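Formylmethanofuran--tetrahydromethanopterin formyltransferase (Methanosarcina barkeri, PDB 1M5S) catalyses the reversible transfer of a formyl group from formylmethanofuran to tetrahydromethanopterin, an early step of methanogenesis from carbon dioxide. Local coordinates at residues Ala176-Glu181 with Val269-Val274; Val139-Ile144 with Asp148-Glu153; Gly42-Val47 with Ala52-Glu57; Gly209-Lys214 with Ala220-Cys225. One frame throughout, in Å; residues are numbered along the deposited sequence.

Interaction 1 (Ala176-Glu181 with Val269-Val274); sequences ALTAAE and VTVPGV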
loop_
_atom_site.group_PDB
_atom_site.type_symbol
_atom_site.label_atom_id
_atom_site.label_comp_id
_atom_site.label_asym_id
_atom_site.label_seq_id
_atom_site.Cartn_x
_atom_site.Cartn_y
_atom_site.Cartn_z
ATOM N N ALA A 176 -6.961 -17.784 -11.216
ATOM C CA ALA A 176 -7.429 -18.337 -9.952
ATOM C C ALA A 176 -6.981 -17.460 -8.780
ATOM O O ALA A 176 -7.761 -17.202 -7.862
ATOM C CB ALA A 176 -6.920 -19.770 -9.782
ATOM N N LEU A 177 -5.752 -16.949 -8.844
ATOM C CA LEU A 177 -5.233 -16.103 -7.773
ATOM C C LEU A 177 -5.978 -14.773 -7.676
ATOM O O LEU A 177 -6.260 -14.296 -6.580
ATOM C CB LEU A 177 -3.738 -15.840 -7.967
ATOM C CG LEU A 177 -3.054 -15.030 -6.855
ATOM C CD1 LEU A 177 -3.444 -15.580 -5.478
ATOM C CD2 LEU A 177 -1.552 -15.076 -7.046
ATOM N N THR A 178 -6.268 -14.163 -8.823
ATOM C CA THR A 178 -6.968 -12.879 -8.851
ATOM C C THR A 178 -8.379 -13.043 -8.297
ATOM O O THR A 178 -8.863 -12.195 -7.542
ATOM C CB THR A 178 -7.038 -12.320 -10.281
ATOM O OG1 THR A 178 -5.704 -12.133 -10.768
ATOM C CG2 THR A 178 -7.775 -10.986 -10.310
ATOM N N ALA A 179 -8.984 -14.189 -8.600
ATOM C CA ALA A 179 -10.295 -14.541 -8.072
ATOM C C ALA A 179 -10.245 -14.694 -6.548
ATOM O O ALA A 179 -11.080 -14.132 -5.839
ATOM C CB ALA A 179 -10.792 -15.828 -8.735
ATOM N N ALA A 180 -9.177 -15.320 -6.057
ATOM C CA ALA A 180 -8.951 -15.481 -4.624
ATOM C C ALA A 180 -8.719 -14.128 -3.963
ATOM O O ALA A 180 -9.299 -13.823 -2.919
ATOM C CB ALA A 180 -7.759 -16.390 -4.382
ATOM N N GLU A 181 -7.931 -13.288 -4.624
ATOM C CA GLU A 181 -7.633 -11.950 -4.114
ATOM C C GLU A 181 -8.909 -11.126 -3.957
ATOM O O GLU A 181 -9.123 -10.507 -2.911
ATOM C CB GLU A 181 -6.659 -11.237 -5.057
ATOM C CG GLU A 181 -6.297 -9.829 -4.640
ATOM C CD GLU A 181 -5.365 -9.142 -5.616
ATOM O OE1 GLU A 181 -4.728 -9.838 -6.443
ATOM O OE2 GLU A 181 -5.244 -7.901 -5.530
ATOM N N VAL A 269 -16.229 -15.400 -9.019
ATOM C CA VAL A 269 -16.729 -15.734 -10.357
ATOM C C VAL A 269 -16.847 -14.535 -11.300
ATOM O O VAL A 269 -17.275 -14.689 -12.443
ATOM C CB VAL A 269 -18.110 -16.467 -10.317
ATOM C CG1 VAL A 269 -18.021 -17.713 -9.454
ATOM C CG2 VAL A 269 -19.204 -15.522 -9.829
ATOM N N THR A 270 -16.475 -13.346 -10.832
ATOM C CA THR A 270 -16.453 -12.174 -11.706
ATOM C C THR A 270 -15.170 -12.094 -12.530
ATOM O O THR A 270 -15.096 -11.324 -13.483
ATOM C CB THR A 270 -16.635 -10.852 -10.913
ATOM O OG1 THR A 270 -15.543 -10.668 -10.001
ATOM C CG2 THR A 270 -17.931 -10.874 -10.134
ATOM N N VAL A 271 -14.180 -12.914 -12.169
ATOM C CA VAL A 271 -12.890 -12.956 -12.863
ATOM C C VAL A 271 -12.952 -13.914 -14.054
ATOM O O VAL A 271 -13.191 -15.108 -13.885
ATOM C CB VAL A 271 -11.747 -13.419 -11.905
ATOM C CG1 VAL A 271 -10.421 -13.562 -12.674
ATOM C CG2 VAL A 271 -11.588 -12.426 -10.747
ATOM N N PRO A 272 -12.718 -13.402 -15.277
ATOM C CA PRO A 272 -12.817 -14.246 -16.476
ATOM C C PRO A 272 -11.798 -15.381 -16.473
ATOM O O PRO A 272 -10.636 -15.183 -16.109
ATOM C CB PRO A 272 -12.576 -13.265 -17.630
ATOM C CG PRO A 272 -11.834 -12.110 -16.998
ATOM C CD PRO A 272 -12.425 -11.998 -15.624
ATOM N N GLY A 273 -12.266 -16.584 -16.787
ATOM C CA GLY A 273 -11.380 -17.730 -16.872
ATOM C C GLY A 273 -11.576 -18.696 -15.722
ATOM O O GLY A 273 -11.028 -19.799 -15.735
ATOM N N VAL A 274 -12.269 -18.243 -14.680
ATOM C CA VAL A 274 -12.620 -19.117 -13.567
ATOM C C VAL A 274 -13.562 -20.189 -14.101
ATOM O O VAL A 274 -14.466 -19.888 -14.876
ATOM C CB VAL A 274 -13.307 -18.334 -12.434
ATOM C CG1 VAL A 274 -13.830 -19.294 -11.374
ATOM C CG2 VAL A 274 -12.325 -17.344 -11.820
#

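Interaction 2 (Val139-Ile144 with Asp148-Glu153); sequences VYKVPI and DFLAEE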
loop_
_atom_site.group_PDB
_atom_site.type_symbol
_atom_site.label_atom_id
_atom_site.label_comp_id
_atom_site.label_asym_id
_atom_site.label_seq_id
_atom_site.Cartn_x
_atom_site.Cartn_y
_atom_site.Cartn_z
ATOM N N VAL A 139 -9.823 0.340 31.548
ATOM C CA VAL A 139 -8.571 0.336 30.795
ATOM C C VAL A 139 -7.355 0.575 31.696
ATOM O O VAL A 139 -7.385 1.399 32.609
ATOM C CB VAL A 139 -8.596 1.410 29.678
ATOM C CG1 VAL A 139 -7.261 1.450 28.952
ATOM C CG2 VAL A 139 -9.732 1.133 28.715
ATOM N N TYR A 140 -6.263 -0.106 31.385
ATOM C CA TYR A 140 -4.999 0.046 32.115
ATOM C C TYR A 140 -4.027 0.875 31.287
ATOM O O TYR A 140 -3.899 0.676 30.069
ATOM C CB TYR A 140 -4.375 -1.319 32.398
ATOM C CG TYR A 140 -5.142 -2.082 33.465
ATOM C CD1 TYR A 140 -4.990 -1.737 34.811
ATOM C CD2 TYR A 140 -5.998 -3.118 33.090
ATOM C CE1 TYR A 140 -5.721 -2.419 35.789
ATOM C CE2 TYR A 140 -6.734 -3.796 34.066
ATOM C CZ TYR A 140 -6.598 -3.444 35.415
ATOM O OH TYR A 140 -7.323 -4.096 36.361
ATOM N N LYS A 141 -3.430 1.871 31.938
ATOM C CA LYS A 141 -2.386 2.699 31.339
ATOM C C LYS A 141 -1.021 2.119 31.688
ATOM O O LYS A 141 -0.680 1.989 32.863
ATOM C CB LYS A 141 -2.480 4.130 31.878
ATOM C CG LYS A 141 -3.170 5.110 30.967
ATOM C CD LYS A 141 -2.779 6.538 31.331
ATOM C CE LYS A 141 -4.004 7.403 31.568
ATOM N NZ LYS A 141 -3.615 8.728 32.130
ATOM N N VAL A 142 -0.220 1.845 30.665
ATOM C CA VAL A 142 1.135 1.342 30.843
ATOM C C VAL A 142 2.117 2.338 30.208
ATOM O O VAL A 142 2.266 2.385 28.983
ATOM C CB VAL A 142 1.299 -0.067 30.184
ATOM C CG1 VAL A 142 2.705 -0.603 30.408
ATOM C CG2 VAL A 142 0.257 -1.026 30.737
ATOM N N PRO A 143 2.746 3.200 31.034
ATOM C CA PRO A 143 3.754 4.136 30.527
ATOM C C PRO A 143 4.905 3.454 29.789
ATOM O O PRO A 143 5.542 2.538 30.307
ATOM C CB PRO A 143 4.228 4.855 31.788
ATOM C CG PRO A 143 3.027 4.854 32.666
ATOM C CD PRO A 143 2.394 3.501 32.434
ATOM N N ILE A 144 5.093 3.850 28.535
ATOM C CA ILE A 144 6.205 3.369 27.720
ATOM C C ILE A 144 6.848 4.548 26.974
ATOM O O ILE A 144 6.414 5.692 27.128
ATOM C CB ILE A 144 5.734 2.270 26.714
ATOM C CG1 ILE A 144 4.554 2.775 25.872
ATOM C CG2 ILE A 144 5.343 0.993 27.474
ATOM C CD1 ILE A 144 4.153 1.834 24.754
ATOM N N ASP A 148 1.673 6.590 26.659
ATOM C CA ASP A 148 0.922 5.614 27.453
ATOM C C ASP A 148 0.260 4.582 26.532
ATOM O O ASP A 148 -0.431 4.946 25.574
ATOM C CB ASP A 148 -0.163 6.317 28.278
ATOM C CG ASP A 148 0.408 7.236 29.355
ATOM O OD1 ASP A 148 1.363 6.832 30.054
ATOM O OD2 ASP A 148 -0.170 8.326 29.574
ATOM N N PHE A 149 0.527 3.302 26.780
ATOM C CA PHE A 149 -0.185 2.230 26.092
ATOM C C PHE A 149 -1.474 1.903 26.856
ATOM O O PHE A 149 -1.453 1.705 28.067
ATOM C CB PHE A 149 0.705 0.988 25.985
ATOM C CG PHE A 149 0.003 -0.226 25.432
ATOM C CD1 PHE A 149 -0.528 -0.217 24.145
ATOM C CD2 PHE A 149 -0.112 -1.389 26.195
ATOM C CE1 PHE A 149 -1.161 -1.342 23.624
ATOM C CE2 PHE A 149 -0.744 -2.527 25.682
ATOM C CZ PHE A 149 -1.270 -2.501 24.393
ATOM N N LEU A 150 -2.602 1.941 26.155
ATOM C CA LEU A 150 -3.895 1.651 26.760
ATOM C C LEU A 150 -4.358 0.240 26.394
ATOM O O LEU A 150 -4.279 -0.164 25.236
ATOM C CB LEU A 150 -4.931 2.685 26.310
ATOM C CG LEU A 150 -5.042 3.995 27.107
ATOM C CD1 LEU A 150 -3.689 4.469 27.586
ATOM C CD2 LEU A 150 -5.695 5.050 26.241
ATOM N N ALA A 151 -4.752 -0.532 27.405
ATOM C CA ALA A 151 -5.235 -1.897 27.196
ATOM C C ALA A 151 -6.437 -2.189 28.094
ATOM O O ALA A 151 -6.322 -2.180 29.319
ATOM C CB ALA A 151 -4.110 -2.909 27.472
ATOM N N GLU A 152 -7.587 -2.461 27.483
ATOM C CA GLU A 152 -8.772 -2.874 28.235
ATOM C C GLU A 152 -8.462 -4.100 29.099
ATOM O O GLU A 152 -7.588 -4.907 28.760
ATOM C CB GLU A 152 -9.919 -3.194 27.278
ATOM C CG GLU A 152 -11.231 -3.543 27.967
ATOM C CD GLU A 152 -12.441 -3.342 27.071
ATOM O OE1 GLU A 152 -12.272 -2.871 25.927
ATOM O OE2 GLU A 152 -13.569 -3.643 27.516
ATOM N N GLU A 153 -9.154 -4.220 30.229
ATOM C CA GLU A 153 -8.845 -5.272 31.189
ATOM C C GLU A 153 -8.904 -6.666 30.567
ATOM O O GLU A 153 -7.973 -7.466 30.709
ATOM C CB GLU A 153 -9.805 -5.201 32.373
ATOM C CG GLU A 153 -9.583 -6.317 33.387
ATOM C CD GLU A 153 -10.521 -6.229 34.566
ATOM O OE1 GLU A 153 -11.744 -6.061 34.351
ATOM O OE2 GLU A 153 -10.024 -6.321 35.710
#

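Interaction 3 (Gly42-Val47 with Ala52-Glu57); sequences GFATSV and AEAGIE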
loop_
_atom_site.group_PDB
_atom_site.type_symbol
_atom_site.label_atom_id
_atom_site.label_comp_id
_atom_site.label_asym_id
_atom_site.label_seq_id
_atom_site.Cartn_x
_atom_site.Cartn_y
_atom_site.Cartn_z
ATOM N N GLY A 42 0.522 -12.627 12.255
ATOM C CA GLY A 42 1.419 -13.379 11.393
ATOM C C GLY A 42 1.849 -14.679 12.043
ATOM O O GLY A 42 1.576 -14.907 13.221
ATOM N N PHE A 43 2.548 -15.521 11.281
ATOM C CA PHE A 43 2.931 -16.862 11.731
ATOM C C PHE A 43 1.753 -17.588 12.399
ATOM O O PHE A 43 1.874 -18.129 13.497
ATOM C CB PHE A 43 4.132 -16.767 12.686
ATOM C CG PHE A 43 4.775 -18.099 13.002
ATOM C CD1 PHE A 43 4.720 -19.147 12.090
ATOM C CD2 PHE A 43 5.456 -18.290 14.200
ATOM C CE1 PHE A 43 5.334 -20.368 12.364
ATOM C CE2 PHE A 43 6.077 -19.510 14.483
ATOM C CZ PHE A 43 6.013 -20.551 13.560
ATOM N N ALA A 44 0.601 -17.562 11.735
ATOM C CA ALA A 44 -0.630 -18.150 12.288
ATOM C C ALA A 44 -1.641 -18.462 11.179
ATOM O O ALA A 44 -2.739 -17.889 11.132
ATOM C CB ALA A 44 -1.282 -17.166 13.263
ATOM N N THR A 45 -1.253 -19.372 10.287
ATOM C CA THR A 45 -2.116 -19.813 9.189
ATOM C C THR A 45 -2.957 -21.041 9.559
ATOM O O THR A 45 -4.098 -21.170 9.105
ATOM C CB THR A 45 -1.296 -20.115 7.891
ATOM O OG1 THR A 45 -0.379 -21.190 8.124
ATOM C CG2 THR A 45 -0.515 -18.881 7.441
ATOM N N SER A 46 -2.453 -21.844 10.498
ATOM C CA SER A 46 -3.052 -23.139 10.840
ATOM C C SER A 46 -2.523 -23.654 12.185
ATOM O O SER A 46 -1.317 -23.859 12.330
ATOM C CB SER A 46 -2.747 -24.165 9.731
ATOM O OG SER A 46 -3.339 -25.428 9.998
ATOM N N VAL A 47 -3.431 -23.907 13.136
ATOM C CA VAL A 47 -3.063 -24.357 14.496
ATOM C C VAL A 47 -2.465 -25.764 14.491
ATOM O O VAL A 47 -2.039 -26.284 15.524
ATOM C CB VAL A 47 -4.284 -24.372 15.467
ATOM C CG1 VAL A 47 -4.653 -22.963 15.879
ATOM C CG2 VAL A 47 -5.475 -25.056 14.818
ATOM N N ALA A 52 -0.856 -20.336 16.422
ATOM C CA ALA A 52 -2.289 -20.051 16.411
ATOM C C ALA A 52 -2.821 -19.942 14.990
ATOM O O ALA A 52 -2.090 -20.150 14.017
ATOM C CB ALA A 52 -2.579 -18.759 17.174
ATOM N N GLU A 53 -4.130 -19.734 14.891
ATOM C CA GLU A 53 -4.758 -19.331 13.641
ATOM C C GLU A 53 -5.297 -17.926 13.838
ATOM O O GLU A 53 -6.147 -17.698 14.697
ATOM C CB GLU A 53 -5.908 -20.276 13.288
ATOM C CG GLU A 53 -5.548 -21.344 12.275
ATOM C CD GLU A 53 -6.595 -22.451 12.187
ATOM O OE1 GLU A 53 -7.806 -22.142 12.224
ATOM O OE2 GLU A 53 -6.199 -23.634 12.092
ATOM N N ALA A 54 -4.808 -16.981 13.044
ATOM C CA ALA A 54 -5.125 -15.583 13.280
ATOM C C ALA A 54 -5.234 -14.793 11.981
ATOM O O ALA A 54 -4.720 -15.196 10.936
ATOM C CB ALA A 54 -4.070 -14.964 14.192
ATOM N N GLY A 55 -5.909 -13.656 12.056
ATOM C CA GLY A 55 -6.010 -12.801 10.893
ATOM C C GLY A 55 -6.855 -11.575 11.145
ATOM O O GLY A 55 -7.500 -11.428 12.192
ATOM N N ILE A 56 -6.865 -10.694 10.155
ATOM C CA ILE A 56 -7.642 -9.476 10.238
ATOM C C ILE A 56 -9.076 -9.770 9.811
ATOM O O ILE A 56 -9.316 -10.417 8.797
ATOM C CB ILE A 56 -7.013 -8.382 9.353
ATOM C CG1 ILE A 56 -5.698 -7.915 9.980
ATOM C CG2 ILE A 56 -7.985 -7.206 9.176
ATOM C CD1 ILE A 56 -4.792 -7.224 9.019
ATOM N N GLU A 57 -10.019 -9.364 10.652
ATOM C CA GLU A 57 -11.439 -9.594 10.415
ATOM C C GLU A 57 -11.979 -8.484 9.520
ATOM O O GLU A 57 -12.626 -8.737 8.503
ATOM C CB GLU A 57 -12.179 -9.615 11.764
ATOM C CG GLU A 57 -13.686 -9.781 11.668
ATOM C CD GLU A 57 -14.386 -9.571 12.983
ATOM O OE1 GLU A 57 -13.911 -10.111 14.000
ATOM O OE2 GLU A 57 -15.403 -8.847 13.003
#

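Interaction 4 (Gly209-Lys214 with Ala220-Cys225); sequences GANKYK and ANERFC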
loop_
_atom_site.group_PDB
_atom_site.type_symbol
_atom_site.label_atom_id
_atom_site.label_comp_id
_atom_site.label_asym_id
_atom_site.label_seq_id
_atom_site.Cartn_x
_atom_site.Cartn_y
_atom_site.Cartn_z
ATOM N N GLY A 209 -4.174 -37.748 5.093
ATOM C CA GLY A 209 -3.140 -38.721 5.399
ATOM C C GLY A 209 -1.933 -38.672 4.490
ATOM O O GLY A 209 -1.471 -37.594 4.125
ATOM N N ALA A 210 -1.393 -39.847 4.175
ATOM C CA ALA A 210 -0.264 -39.972 3.261
ATOM C C ALA A 210 -0.295 -41.317 2.535
ATOM O O ALA A 210 -0.548 -42.354 3.142
ATOM C CB ALA A 210 1.036 -39.823 4.022
ATOM N N ASN A 211 -0.046 -41.290 1.230
ATOM C CA ASN A 211 0.025 -42.509 0.438
ATOM C C ASN A 211 1.384 -43.184 0.590
ATOM O O ASN A 211 1.520 -44.383 0.343
ATOM C CB ASN A 211 -0.234 -42.200 -1.041
ATOM C CG ASN A 211 -1.633 -41.665 -1.293
ATOM O OD1 ASN A 211 -2.600 -42.087 -0.656
ATOM N ND2 ASN A 211 -1.745 -40.728 -2.224
ATOM N N LYS A 212 2.375 -42.421 1.040
ATOM C CA LYS A 212 3.755 -42.894 1.055
ATOM C C LYS A 212 4.422 -42.615 2.398
ATOM O O LYS A 212 4.803 -43.538 3.122
ATOM C CB LYS A 212 4.550 -42.225 -0.074
ATOM C CG LYS A 212 5.882 -42.892 -0.399
ATOM C CD LYS A 212 6.594 -42.167 -1.533
ATOM C CE LYS A 212 7.696 -43.021 -2.155
ATOM N NZ LYS A 212 8.939 -43.072 -1.337
ATOM N N TYR A 213 4.556 -41.334 2.723
ATOM C CA TYR A 213 5.274 -40.912 3.917
ATOM C C TYR A 213 4.322 -40.884 5.097
ATOM O O TYR A 213 3.772 -39.837 5.443
ATOM C CB TYR A 213 5.889 -39.536 3.686
ATOM C CG TYR A 213 6.753 -39.480 2.449
ATOM C CD1 TYR A 213 7.751 -40.428 2.231
ATOM C CD2 TYR A 213 6.564 -38.490 1.487
ATOM C CE1 TYR A 213 8.545 -40.390 1.082
ATOM C CE2 TYR A 213 7.351 -38.441 0.341
ATOM C CZ TYR A 213 8.339 -39.393 0.143
ATOM O OH TYR A 213 9.116 -39.353 -0.991
ATOM N N LYS A 214 4.134 -42.050 5.707
ATOM C CA LYS A 214 3.084 -42.249 6.701
ATOM C C LYS A 214 3.403 -41.575 8.035
ATOM O O LYS A 214 2.542 -41.494 8.918
ATOM C CB LYS A 214 2.841 -43.746 6.913
ATOM C CG LYS A 214 2.746 -44.551 5.621
ATOM C CD LYS A 214 1.459 -45.348 5.554
ATOM C CE LYS A 214 0.342 -44.534 4.943
ATOM N NZ LYS A 214 -0.989 -45.143 5.191
ATOM N N ALA A 220 0.021 -33.007 0.641
ATOM C CA ALA A 220 -0.666 -32.442 -0.516
ATOM C C ALA A 220 -1.623 -33.479 -1.094
ATOM O O ALA A 220 -1.262 -34.650 -1.251
ATOM C CB ALA A 220 0.349 -32.010 -1.573
ATOM N N ASN A 221 -2.873 -33.073 -1.287
ATOM C CA ASN A 221 -3.853 -33.883 -2.000
ATOM C C ASN A 221 -3.567 -33.874 -3.510
ATOM O O ASN A 221 -3.939 -32.940 -4.223
ATOM C CB ASN A 221 -5.253 -33.346 -1.719
ATOM C CG ASN A 221 -6.345 -34.259 -2.227
ATOM O OD1 ASN A 221 -7.481 -34.198 -1.758
ATOM N ND2 ASN A 221 -6.025 -35.072 -3.225
ATOM N N GLU A 222 -2.951 -34.948 -3.997
ATOM C CA GLU A 222 -2.508 -35.033 -5.390
ATOM C C GLU A 222 -3.660 -34.953 -6.397
ATOM O O GLU A 222 -3.431 -34.742 -7.588
ATOM C CB GLU A 222 -1.708 -36.327 -5.612
ATOM C CG GLU A 222 -2.521 -37.623 -5.481
ATOM C CD GLU A 222 -2.839 -37.996 -4.040
ATOM O OE1 GLU A 222 -2.095 -37.566 -3.131
ATOM O OE2 GLU A 222 -3.831 -38.724 -3.815
ATOM N N ARG A 223 -4.892 -35.093 -5.909
ATOM C CA ARG A 223 -6.076 -35.057 -6.766
ATOM C C ARG A 223 -6.435 -33.642 -7.195
ATOM O O ARG A 223 -7.276 -33.459 -8.074
ATOM C CB ARG A 223 -7.284 -35.675 -6.056
ATOM C CG ARG A 223 -7.104 -37.124 -5.631
ATOM C CD ARG A 223 -8.375 -37.662 -4.986
ATOM N NE ARG A 223 -9.306 -38.200 -5.978
ATOM C CZ ARG A 223 -10.615 -37.956 -6.004
ATOM N NH1 ARG A 223 -11.373 -38.516 -6.940
ATOM N NH2 ARG A 223 -11.165 -37.137 -5.113
ATOM N N PHE A 224 -5.874 -32.649 -6.506
ATOM C CA PHE A 224 -6.108 -31.244 -6.842
ATOM C C PHE A 224 -4.823 -30.525 -7.230
ATOM O O PHE A 224 -4.755 -29.301 -7.173
ATOM C CB PHE A 224 -6.760 -30.510 -5.668
ATOM C CG PHE A 224 -8.159 -30.955 -5.371
ATOM C CD1 PHE A 224 -8.403 -31.917 -4.398
ATOM C CD2 PHE A 224 -9.237 -30.368 -6.016
ATOM C CE1 PHE A 224 -9.702 -32.281 -4.067
ATOM C CE2 PHE A 224 -10.540 -30.722 -5.694
ATOM C CZ PHE A 224 -10.772 -31.681 -4.717
ATOM N N CYS A 225 -3.812 -31.296 -7.618
ATOM C CA CYS A 225 -2.548 -30.743 -8.094
ATOM C C CYS A 225 -2.481 -30.746 -9.624
ATOM O O CYS A 225 -2.241 -31.787 -10.239
ATOM C CB CYS A 225 -1.372 -31.546 -7.526
ATOM S SG CYS A 225 -1.251 -31.509 -5.729
#

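Interaction 1 (Ala176-Glu181 with Val269-Val274)
Val271 drives one methyl of its isopropyl group against the helix at Ala179. This is CG2, which lies anti to the carbonyl carbon and beside the backbone N, while CG1 is the branch anti to N (chi1 176°). CG2 comes down on the helix backbone itself, 3.6 Å from Ala179 CA, and is only a little farther, at 4.0 Å, from Ala179 CB. The small Ala179 side chain lets CG2 touch the helix backbone at CA. The methyl of Ala179 has a second neighbour at the start of strand 274-278, Val274, whose CG2 lies 3.8 Å from Ala179 CB, so that it is met by one methyl from each valine. Thr178 completes the seat on the helix. Its side chain runs at about a right angle to that of Val271, and its methyl CG2 stands 4.1 Å from Val271 CG2. The hydroxyl points elsewhere, bonding Met174 O one helical turn earlier. The segments meet through van der Waals contacts, mainly between carbons. Ile168 of strand 147-170 touches both Ala179 and Val274, and Met174 of the fourth subunit packs on Thr178 and Val271. The two valines are brought together by a type II beta turn from Val271 to Val274, with Gly273 in its third position. Helix 173-187 thus packs on the turn that leads from helix 254-268 into strand 274-278, a helix-to-loop contact within the alpha/beta sandwich.

Interaction 2 (Val139-Ile144 with Asp148-Glu153)
Tyr140 and Ala151 form one hydrogen-bonded pair of an antiparallel hairpin, and Val142 and Phe149 form the next. Each pair exchanges two backbone bonds: Tyr140 N to Ala151 O spans 2.9 Å and is nearly straight (172°), and Phe149 N to Val142 O spans 3.0 Å. Weaker CA-H...O contacts lie between them, among them Leu150 CA to Tyr140 O at 3.4 Å.

Apolar contacts flank this backbone. Val139 CG1 meets Leu150 CB at 3.7 Å, the side chains crossing at about a right angle, and Ile144 CD1 reaches Phe149 CB at 3.8 Å. Lys141 and Leu150 run side by side in the same direction, tightly, with Lys141 CG 3.5 Å from Leu150 CD1. Glu153 CG lies in the plane of the Tyr140 ring, at its edge.

Charge is a minor theme. Lys141 NZ stays 4.3 Å from Asp148 OD2, beyond a salt bridge, and the lysine instead lays its CD methylene 3.6 Å from that oxygen. Asp148 OD1 bonds Ser227 OG of the third subunit, while Glu152 turns to Asn106 N and Arg137.

Main-chain bonds therefore set the pairing of this hairpin, and Asp148 and Glu152 find firmer partners outside the paired residues, Asp148 in another subunit.

Interaction 3 (Gly42-Val47 with Ala52-Glu57)
The Glu53 side chain runs along the loop backbone at Ser46 and accepts the amide N-H of Val47. Its CB lies 3.9 Å from Val47 CG1; the valine side chain crosses that of the glutamate at about a right angle, so that CG1 meets the CB end and CG2 the carboxylate. The next carbon, CG, is set close against the loop backbone, 3.4 Å from Ser46 CA, with chi1 at -99°, well off a staggered value. From there the chain runs extended, and CD passes the same peptide before the carboxylate parts its two oxygens. OE2 accepts the N-H of Val47 at 3.0 Å in a nearly straight bond (168°), met on its anti side and somewhat out of the carboxylate plane; Val47 CG2 also crowds this oxygen, at 3.2 Å. OE1 takes a different partner, Asn250 ND2, so each carboxylate oxygen has a hydrogen-bond donor, which should limit rotation of the group.

The geometry is that of a helix-to-strand connection: the loop leaving helix 30-41 doubles back beside the start of strand 53-60, itself paired with strand 71-78. One backbone bond joins the two parts, from Ala54 N to Ala44 O at 3.0 Å. Beside it the methyls of Ala44 and Ala54 touch, CB to CB 3.7 Å. Ser46 N and Ala52 O are buried here without a polar partner. The loop also faces the third subunit, where Gln94 O bonds Thr45 OG1 and Arg91 makes a cation-pi contact with Phe43.

Interaction 4 (Gly209-Lys214 with Ala220-Cys225)
Asn211 and Glu222 meet across a long surface loop, the excursion between strands 193-194 and 243-251 that reaches onto the third subunit. The side chains approach from opposite directions, and the whole contact rests on one amide nitrogen. Asn211 ND2 sits over one face of the Glu222 carboxylate, 3.3 Å from Glu222 OE2 and equally far from Glu222 OE1. The hydrogen bond goes to OE2 alone and is weak, bent to 145°, while the angle toward OE1 is too poor for a second. With the amide and carboxylate planes 57° apart and the nitrogen above the carboxylate, this is no coplanar two-bond pairing. Glu222 gets its carboxylate there by a folded chain: CG sits between the backbone N and the carbonyl carbon (chi1 67°), and a further bend at chi2 turns the end back toward the loop. Its stronger partner is Lys207, which forms a salt bridge to OE1 and also bonds Ala220 O.

Local turns shape the chain here. Tyr213 is the centre of an inverse gamma turn, and Lys212 CG lies 3.9 Å above the plane of the Tyr213 ring, offset toward its rim. In 220-225 the chain curls back so that Phe224 N bonds Asn221 O at 3.0 Å. Asp126 of the third subunit receives the backbone N-H groups of Asn211, Lys212 and Tyr213, and Glu129 of that subunit bonds the Tyr213 hydroxyl.

Interactions 1 and 3 are buried, interaction 2 partly so, and interaction 4 lies at the surface. Their chemistry differs accordingly: methyl packing alone in interaction 1, backbone pairing in interaction 2, a single backbone bond plus a buried carboxylate in interaction 3, and one weak amide bond in interaction 4. Strand 147-170 supplies half of interaction 2 and, far along its length, touches interaction 1 through Ile168; their centres are 44 Å apart, on opposite sides of the chain's centre. Interaction 3 lies nearest that centre. Interaction 4 is nested within the chain loop closed by interaction 1. All four touch the third subunit of the tetramer.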